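Local coordinates for protein putative adhesin (Komagataella phaffii, PDB 5FX8) that is a putative cell-wall adhesin of yeast that may take part in cell-cell interaction, the chain here being its N-terminal part with two cohesin-like domains, at residues Trp165-Gly174 against Val276-Thr286. Sequence-based numbering, arbitrary orientation.
Sequences WFVDIPGAFG and VQNVVNVDLTT
Val-167 and Ile-169 fit into the row formed by Val-280, Val-282 and Leu-284, a compact example of how two beta sheets close on each other, with no hydrogen bond between these two segments. The strands of 165-170 and 276-286 run nearly parallel, their axes 20° apart and 9.9 Å at closest approach, a spacing filled by side chains from both. Val-167 is a forked bump: CG2 meets Val-280 CG1 tip to tip at 4.0 Å, while CG1 slips past Val-282 CG2, so the two branches straddle the step between two successive inward-facing valines, Val-280 and Val-282. Ile-169 divides its work likewise. With CG1 anti to the carbonyl carbon (chi1 -47°), its CD1 ends 3.7 Å from Val-282 CG1, and CG2 passes Leu-284 CD2, the two side chains running in opposite directions. That leucine is forked in turn, for its CD1 lies over one face of the Phe-173 ring, a CH-pi contact 3.8 Å from the centroid. Thr-286 CG2 sits at the edge of the same ring and also touches Gly-174 CA, where the chain leaves the type I turn from Pro-170 to Phe-173. Toward the start of both segments the filling becomes flat: the amide of Asn-278 stacks on one face of the Trp-165 indole, planes 28° apart, with Asn-278 ND2 3.2 Å from Trp-165 CE2, and Val-276 CG1 borders the ring edge. The amide oxygen, OD1, is hydrogen-bonded to Lys-154 NZ. This is the packing of a beta sandwich in the second cohesin-like domain. Strand 162-170 lies between 153-158 and 260-268 in one antiparallel sheet, Phe-265 of the latter meeting the indole, whereas 275-286 runs between 176-186 and 294-304 in the other.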
ATOM      1  N   TRP C 165      12.953 -11.627  45.483  1.00 23.42           N
ATOM      2  CA  TRP C 165      11.528 -11.713  45.229  1.00 21.31           C
ATOM      3  C   TRP C 165      11.302 -12.144  43.795  1.00 23.24           C
ATOM      4  O   TRP C 165      12.036 -11.733  42.899  1.00 23.28           O
ATOM      5  CB  TRP C 165      10.848 -10.373  45.450  1.00 22.55           C
ATOM      6  CG  TRP C 165      10.931  -9.836  46.799  1.00 23.08           C
ATOM      7  CD1 TRP C 165      11.765  -8.858  47.237  1.00 26.86           C
ATOM      8  CD2 TRP C 165      10.119 -10.195  47.903  1.00 24.28           C
ATOM      9  NE1 TRP C 165      11.527  -8.585  48.553  1.00 24.93           N
ATOM     10  CE2 TRP C 165      10.520  -9.402  48.991  1.00 24.38           C
ATOM     11  CE3 TRP C 165       9.093 -11.121  48.085  1.00 24.40           C
ATOM     12  CZ2 TRP C 165       9.937  -9.510  50.248  1.00 21.93           C
ATOM     13  CZ3 TRP C 165       8.504 -11.220  49.331  1.00 23.74           C
ATOM     14  CH2 TRP C 165       8.926 -10.415  50.394  1.00 22.57           C
ATOM     15  N   PHE C 166      10.292 -12.988  43.589  1.00 21.67           N
ATOM     16  CA  PHE C 166       9.820 -13.368  42.262  1.00 20.95           C
ATOM     17  C   PHE C 166       8.367 -12.954  42.131  1.00 22.21           C
ATOM     18  O   PHE C 166       7.553 -13.268  43.000  1.00 26.96           O
ATOM     19  CB  PHE C 166       9.940 -14.873  42.006  1.00 22.43           C
ATOM     20  CG  PHE C 166      11.352 -15.361  41.814  1.00 23.18           C
ATOM     21  CD1 PHE C 166      12.376 -14.479  41.542  1.00 24.60           C
ATOM     22  CD2 PHE C 166      11.651 -16.703  41.903  1.00 23.05           C
ATOM     23  CE1 PHE C 166      13.679 -14.910  41.365  1.00 24.42           C
ATOM     24  CE2 PHE C 166      12.957 -17.143  41.732  1.00 29.30           C
ATOM     25  CZ  PHE C 166      13.972 -16.231  41.458  1.00 26.48           C
ATOM     26  N   VAL C 167       8.043 -12.249  41.059  1.00 21.00           N
ATOM     27  CA  VAL C 167       6.666 -11.954  40.696  1.00 20.05           C
ATOM     28  C   VAL C 167       6.407 -12.654  39.370  1.00 22.93           C
ATOM     29  O   VAL C 167       7.024 -12.317  38.351  1.00 22.97           O
ATOM     30  CB  VAL C 167       6.407 -10.448  40.590  1.00 22.73           C
ATOM     31  CG1 VAL C 167       4.961 -10.197  40.281  1.00 21.94           C
ATOM     32  CG2 VAL C 167       6.801  -9.743  41.881  1.00 22.85           C
ATOM     33  N   ASP C 168       5.530 -13.646  39.380  1.00 24.06           N
ATOM     34  CA  ASP C 168       5.195 -14.405  38.186  1.00 21.18           C
ATOM     35  C   ASP C 168       3.888 -13.902  37.600  1.00 22.35           C
ATOM     36  O   ASP C 168       2.895 -13.771  38.317  1.00 23.48           O
ATOM     37  CB  ASP C 168       5.081 -15.891  38.501  1.00 19.88           C
ATOM     38  CG  ASP C 168       6.423 -16.556  38.635  1.00 23.24           C
ATOM     39  OD1 ASP C 168       7.437 -15.852  38.503  1.00 24.64           O
ATOM     40  OD2 ASP C 168       6.473 -17.782  38.865  1.00 26.08           O
ATOM     41  N   ILE C 169       3.889 -13.628  36.300  1.00 22.54           N
ATOM     42  CA  ILE C 169       2.693 -13.237  35.566  1.00 22.45           C
ATOM     43  C   ILE C 169       2.358 -14.358  34.588  1.00 23.85           C
ATOM     44  O   ILE C 169       3.132 -14.616  33.657  1.00 23.69           O
ATOM     45  CB  ILE C 169       2.882 -11.917  34.816  1.00 23.76           C
ATOM     46  CG1 ILE C 169       3.516 -10.852  35.715  1.00 21.04           C
ATOM     47  CG2 ILE C 169       1.550 -11.514  34.222  1.00 25.01           C
ATOM     48  CD1 ILE C 169       2.614 -10.305  36.738  1.00 23.19           C
ATOM     49  N   PRO C 170       1.232 -15.042  34.748  1.00 25.55           N
ATOM     50  CA  PRO C 170       0.885 -16.120  33.818  1.00 26.66           C
ATOM     51  C   PRO C 170       0.182 -15.584  32.576  1.00 30.79           C
ATOM     52  O   PRO C 170      -0.796 -14.838  32.665  1.00 28.02           O
ATOM     53  CB  PRO C 170      -0.047 -17.007  34.647  1.00 27.56           C
ATOM     54  CG  PRO C 170      -0.667 -16.092  35.588  1.00 26.78           C
ATOM     55  CD  PRO C 170       0.325 -15.001  35.896  1.00 24.01           C
ATOM     56  N   GLY C 171       0.697 -15.966  31.408  1.00 31.89           N
ATOM     57  CA  GLY C 171       0.021 -15.665  30.164  1.00 31.69           C
ATOM     58  C   GLY C 171      -1.307 -16.364  30.021  1.00 36.46           C
ATOM     59  O   GLY C 171      -2.175 -15.874  29.303  1.00 39.37           O
ATOM     60  N   ALA C 172      -1.495 -17.468  30.702  1.00 37.60           N
ATOM     61  CA  ALA C 172      -2.775 -18.141  30.707  1.00 38.53           C
ATOM     62  C   ALA C 172      -3.869 -17.355  31.414  1.00 43.34           C
ATOM     63  O   ALA C 172      -4.920 -17.918  31.690  1.00 52.45           O
ATOM     64  CB  ALA C 172      -2.615 -19.510  31.355  1.00 37.89           C
ATOM     65  N   PHE C 173      -3.676 -16.086  31.753  1.00 38.90           N
ATOM     66  CA  PHE C 173      -4.729 -15.236  32.287  1.00 38.56           C
ATOM     67  C   PHE C 173      -5.396 -14.479  31.152  1.00 45.82           C
ATOM     68  O   PHE C 173      -6.612 -14.554  30.967  1.00 46.01           O
ATOM     69  CB  PHE C 173      -4.120 -14.273  33.308  1.00 37.16           C
ATOM     70  CG  PHE C 173      -5.088 -13.297  33.914  1.00 35.53           C
ATOM     71  CD1 PHE C 173      -5.379 -12.103  33.291  1.00 35.13           C
ATOM     72  CD2 PHE C 173      -5.650 -13.545  35.147  1.00 32.92           C
ATOM     73  CE1 PHE C 173      -6.242 -11.204  33.866  1.00 33.73           C
ATOM     74  CE2 PHE C 173      -6.512 -12.648  35.719  1.00 30.76           C
ATOM     75  CZ  PHE C 173      -6.809 -11.483  35.085  1.00 30.44           C
ATOM     76  N   GLY C 174      -4.596 -13.744  30.390  1.00 60.15           N
ATOM     77  CA  GLY C 174      -5.046 -13.021  29.221  1.00 52.66           C
ATOM     78  C   GLY C 174      -4.505 -13.669  27.954  1.00 56.47           C
ATOM     79  O   GLY C 174      -4.166 -14.836  28.026  1.00 64.36           O
ATOM     80  N   VAL C 276      10.278  -8.967  57.196  1.00 26.28           N
ATOM     81  CA  VAL C 276      10.196  -7.928  56.170  1.00 28.71           C
ATOM     82  C   VAL C 276       8.754  -7.821  55.680  1.00 27.95           C
ATOM     83  O   VAL C 276       8.172  -8.818  55.245  1.00 28.69           O
ATOM     84  CB  VAL C 276      11.153  -8.232  54.997  1.00 26.06           C
ATOM     85  CG1 VAL C 276      10.677  -7.607  53.720  1.00 27.58           C
ATOM     86  CG2 VAL C 276      12.498  -7.709  55.295  1.00 27.75           C
ATOM     87  N   GLN C 277       8.181  -6.617  55.736  1.00 27.53           N
ATOM     88  CA  GLN C 277       6.878  -6.358  55.126  1.00 28.11           C
ATOM     89  C   GLN C 277       7.079  -6.004  53.657  1.00 26.80           C
ATOM     90  O   GLN C 277       7.976  -5.226  53.320  1.00 25.24           O
ATOM     91  CB  GLN C 277       6.136  -5.235  55.846  1.00 29.13           C
ATOM     92  CG  GLN C 277       6.025  -5.426  57.346  1.00 31.77           C
ATOM     93  CD  GLN C 277       5.236  -6.668  57.718  1.00 41.02           C
ATOM     94  OE1 GLN C 277       4.091  -6.846  57.279  1.00 36.33           O
ATOM     95  NE2 GLN C 277       5.846  -7.546  58.522  1.00 38.06           N
ATOM     96  N   ASN C 278       6.266  -6.599  52.787  1.00 27.22           N
ATOM     97  CA  ASN C 278       6.420  -6.412  51.351  1.00 26.85           C
ATOM     98  C   ASN C 278       5.079  -6.524  50.657  1.00 26.41           C
ATOM     99  O   ASN C 278       4.385  -7.528  50.819  1.00 30.04           O
ATOM    100  CB  ASN C 278       7.364  -7.444  50.753  1.00 23.75           C
ATOM    101  CG  ASN C 278       7.512  -7.286  49.259  1.00 24.37           C
ATOM    102  OD1 ASN C 278       6.616  -7.620  48.496  1.00 25.59           O
ATOM    103  ND2 ASN C 278       8.641  -6.770  48.839  1.00 24.32           N
ATOM    104  N   VAL C 279       4.744  -5.533  49.843  1.00 24.99           N
ATOM    105  CA  VAL C 279       3.553  -5.600  49.012  1.00 27.25           C
ATOM    106  C   VAL C 279       3.962  -5.444  47.558  1.00 28.49           C
ATOM    107  O   VAL C 279       4.939  -4.760  47.248  1.00 27.52           O
ATOM    108  CB  VAL C 279       2.525  -4.537  49.414  1.00 24.44           C
ATOM    109  CG1 VAL C 279       3.098  -3.194  49.199  1.00 26.98           C
ATOM    110  CG2 VAL C 279       1.278  -4.696  48.610  1.00 32.19           C
ATOM    111  N   VAL C 280       3.238  -6.119  46.673  1.00 26.11           N
ATOM    112  CA  VAL C 280       3.424  -6.006  45.241  1.00 25.63           C
ATOM    113  C   VAL C 280       2.052  -5.812  44.636  1.00 27.76           C
ATOM    114  O   VAL C 280       1.223  -6.724  44.674  1.00 28.19           O
ATOM    115  CB  VAL C 280       4.100  -7.231  44.634  1.00 25.82           C
ATOM    116  CG1 VAL C 280       4.061  -7.122  43.149  1.00 27.51           C
ATOM    117  CG2 VAL C 280       5.504  -7.301  45.068  1.00 27.76           C
ATOM    118  N   ASN C 281       1.806  -4.641  44.071  1.00 29.39           N
ATOM    119  CA  ASN C 281       0.593  -4.403  43.306  1.00 28.77           C
ATOM    120  C   ASN C 281       0.862  -4.723  41.845  1.00 28.56           C
ATOM    121  O   ASN C 281       1.841  -4.247  41.274  1.00 30.00           O
ATOM    122  CB  ASN C 281       0.149  -2.957  43.465  1.00 30.00           C
ATOM    123  CG  ASN C 281       0.118  -2.525  44.899  1.00 34.88           C
ATOM    124  OD1 ASN C 281       1.143  -2.155  45.475  1.00 34.40           O
ATOM    125  ND2 ASN C 281      -1.060  -2.573  45.497  1.00 42.09           N
ATOM    126  N   VAL C 282       0.012  -5.542  41.249  1.00 28.85           N
ATOM    127  CA  VAL C 282       0.138  -5.926  39.851  1.00 28.90           C
ATOM    128  C   VAL C 282      -1.168  -5.585  39.162  1.00 28.89           C
ATOM    129  O   VAL C 282      -2.226  -6.071  39.568  1.00 33.67           O
ATOM    130  CB  VAL C 282       0.464  -7.416  39.696  1.00 27.94           C
ATOM    131  CG1 VAL C 282       0.393  -7.812  38.245  1.00 27.32           C
ATOM    132  CG2 VAL C 282       1.829  -7.694  40.250  1.00 26.09           C
ATOM    133  N   ASP C 283      -1.107  -4.740  38.141  1.00 30.09           N
ATOM    134  CA  ASP C 283      -2.280  -4.387  37.351  1.00 31.70           C
ATOM    135  C   ASP C 283      -2.110  -4.955  35.953  1.00 31.56           C
ATOM    136  O   ASP C 283      -1.108  -4.678  35.292  1.00 32.68           O
ATOM    137  CB  ASP C 283      -2.464  -2.878  37.301  1.00 32.79           C
ATOM    138  CG  ASP C 283      -2.629  -2.283  38.666  1.00 39.47           C
ATOM    139  OD1 ASP C 283      -1.611  -2.120  39.380  1.00 46.28           O
ATOM    140  OD2 ASP C 283      -3.782  -1.992  39.032  1.00 40.27           O
ATOM    141  N   LEU C 284      -3.058  -5.766  35.518  1.00 29.91           N
ATOM    142  CA  LEU C 284      -2.991  -6.391  34.211  1.00 31.18           C
ATOM    143  C   LEU C 284      -3.995  -5.723  33.295  1.00 35.39           C
ATOM    144  O   LEU C 284      -5.148  -5.519  33.677  1.00 35.53           O
ATOM    145  CB  LEU C 284      -3.289  -7.885  34.292  1.00 32.80           C
ATOM    146  CG  LEU C 284      -2.374  -8.757  35.125  1.00 29.34           C
ATOM    147  CD1 LEU C 284      -2.876 -10.133  35.004  1.00 29.49           C
ATOM    148  CD2 LEU C 284      -0.978  -8.696  34.608  1.00 28.68           C
ATOM    149  N   THR C 285      -3.556  -5.371  32.099  1.00 38.40           N
ATOM    150  CA  THR C 285      -4.457  -4.892  31.067  1.00 38.09           C
ATOM    151  C   THR C 285      -4.687  -6.011  30.067  1.00 42.24           C
ATOM    152  O   THR C 285      -3.739  -6.627  29.576  1.00 38.87           O
ATOM    153  CB  THR C 285      -3.895  -3.665  30.373  1.00 36.85           C
ATOM    154  OG1 THR C 285      -3.892  -2.576  31.294  1.00 38.47           O
ATOM    155  CG2 THR C 285      -4.741  -3.322  29.176  1.00 39.01           C
ATOM    156  N   THR C 286      -5.953  -6.274  29.783  1.00 47.78           N
ATOM    157  CA  THR C 286      -6.322  -7.403  28.946  1.00 56.31           C
ATOM    158  C   THR C 286      -7.387  -6.946  27.953  1.00 62.58           C
ATOM    159  O   THR C 286      -8.367  -6.314  28.341  1.00 68.58           O
ATOM    160  CB  THR C 286      -6.783  -8.572  29.818  1.00 56.74           C
ATOM    161  OG1 THR C 286      -7.567  -8.076  30.900  1.00 57.56           O
ATOM    162  CG2 THR C 286      -5.584  -9.276  30.391  1.00 62.75           C
TER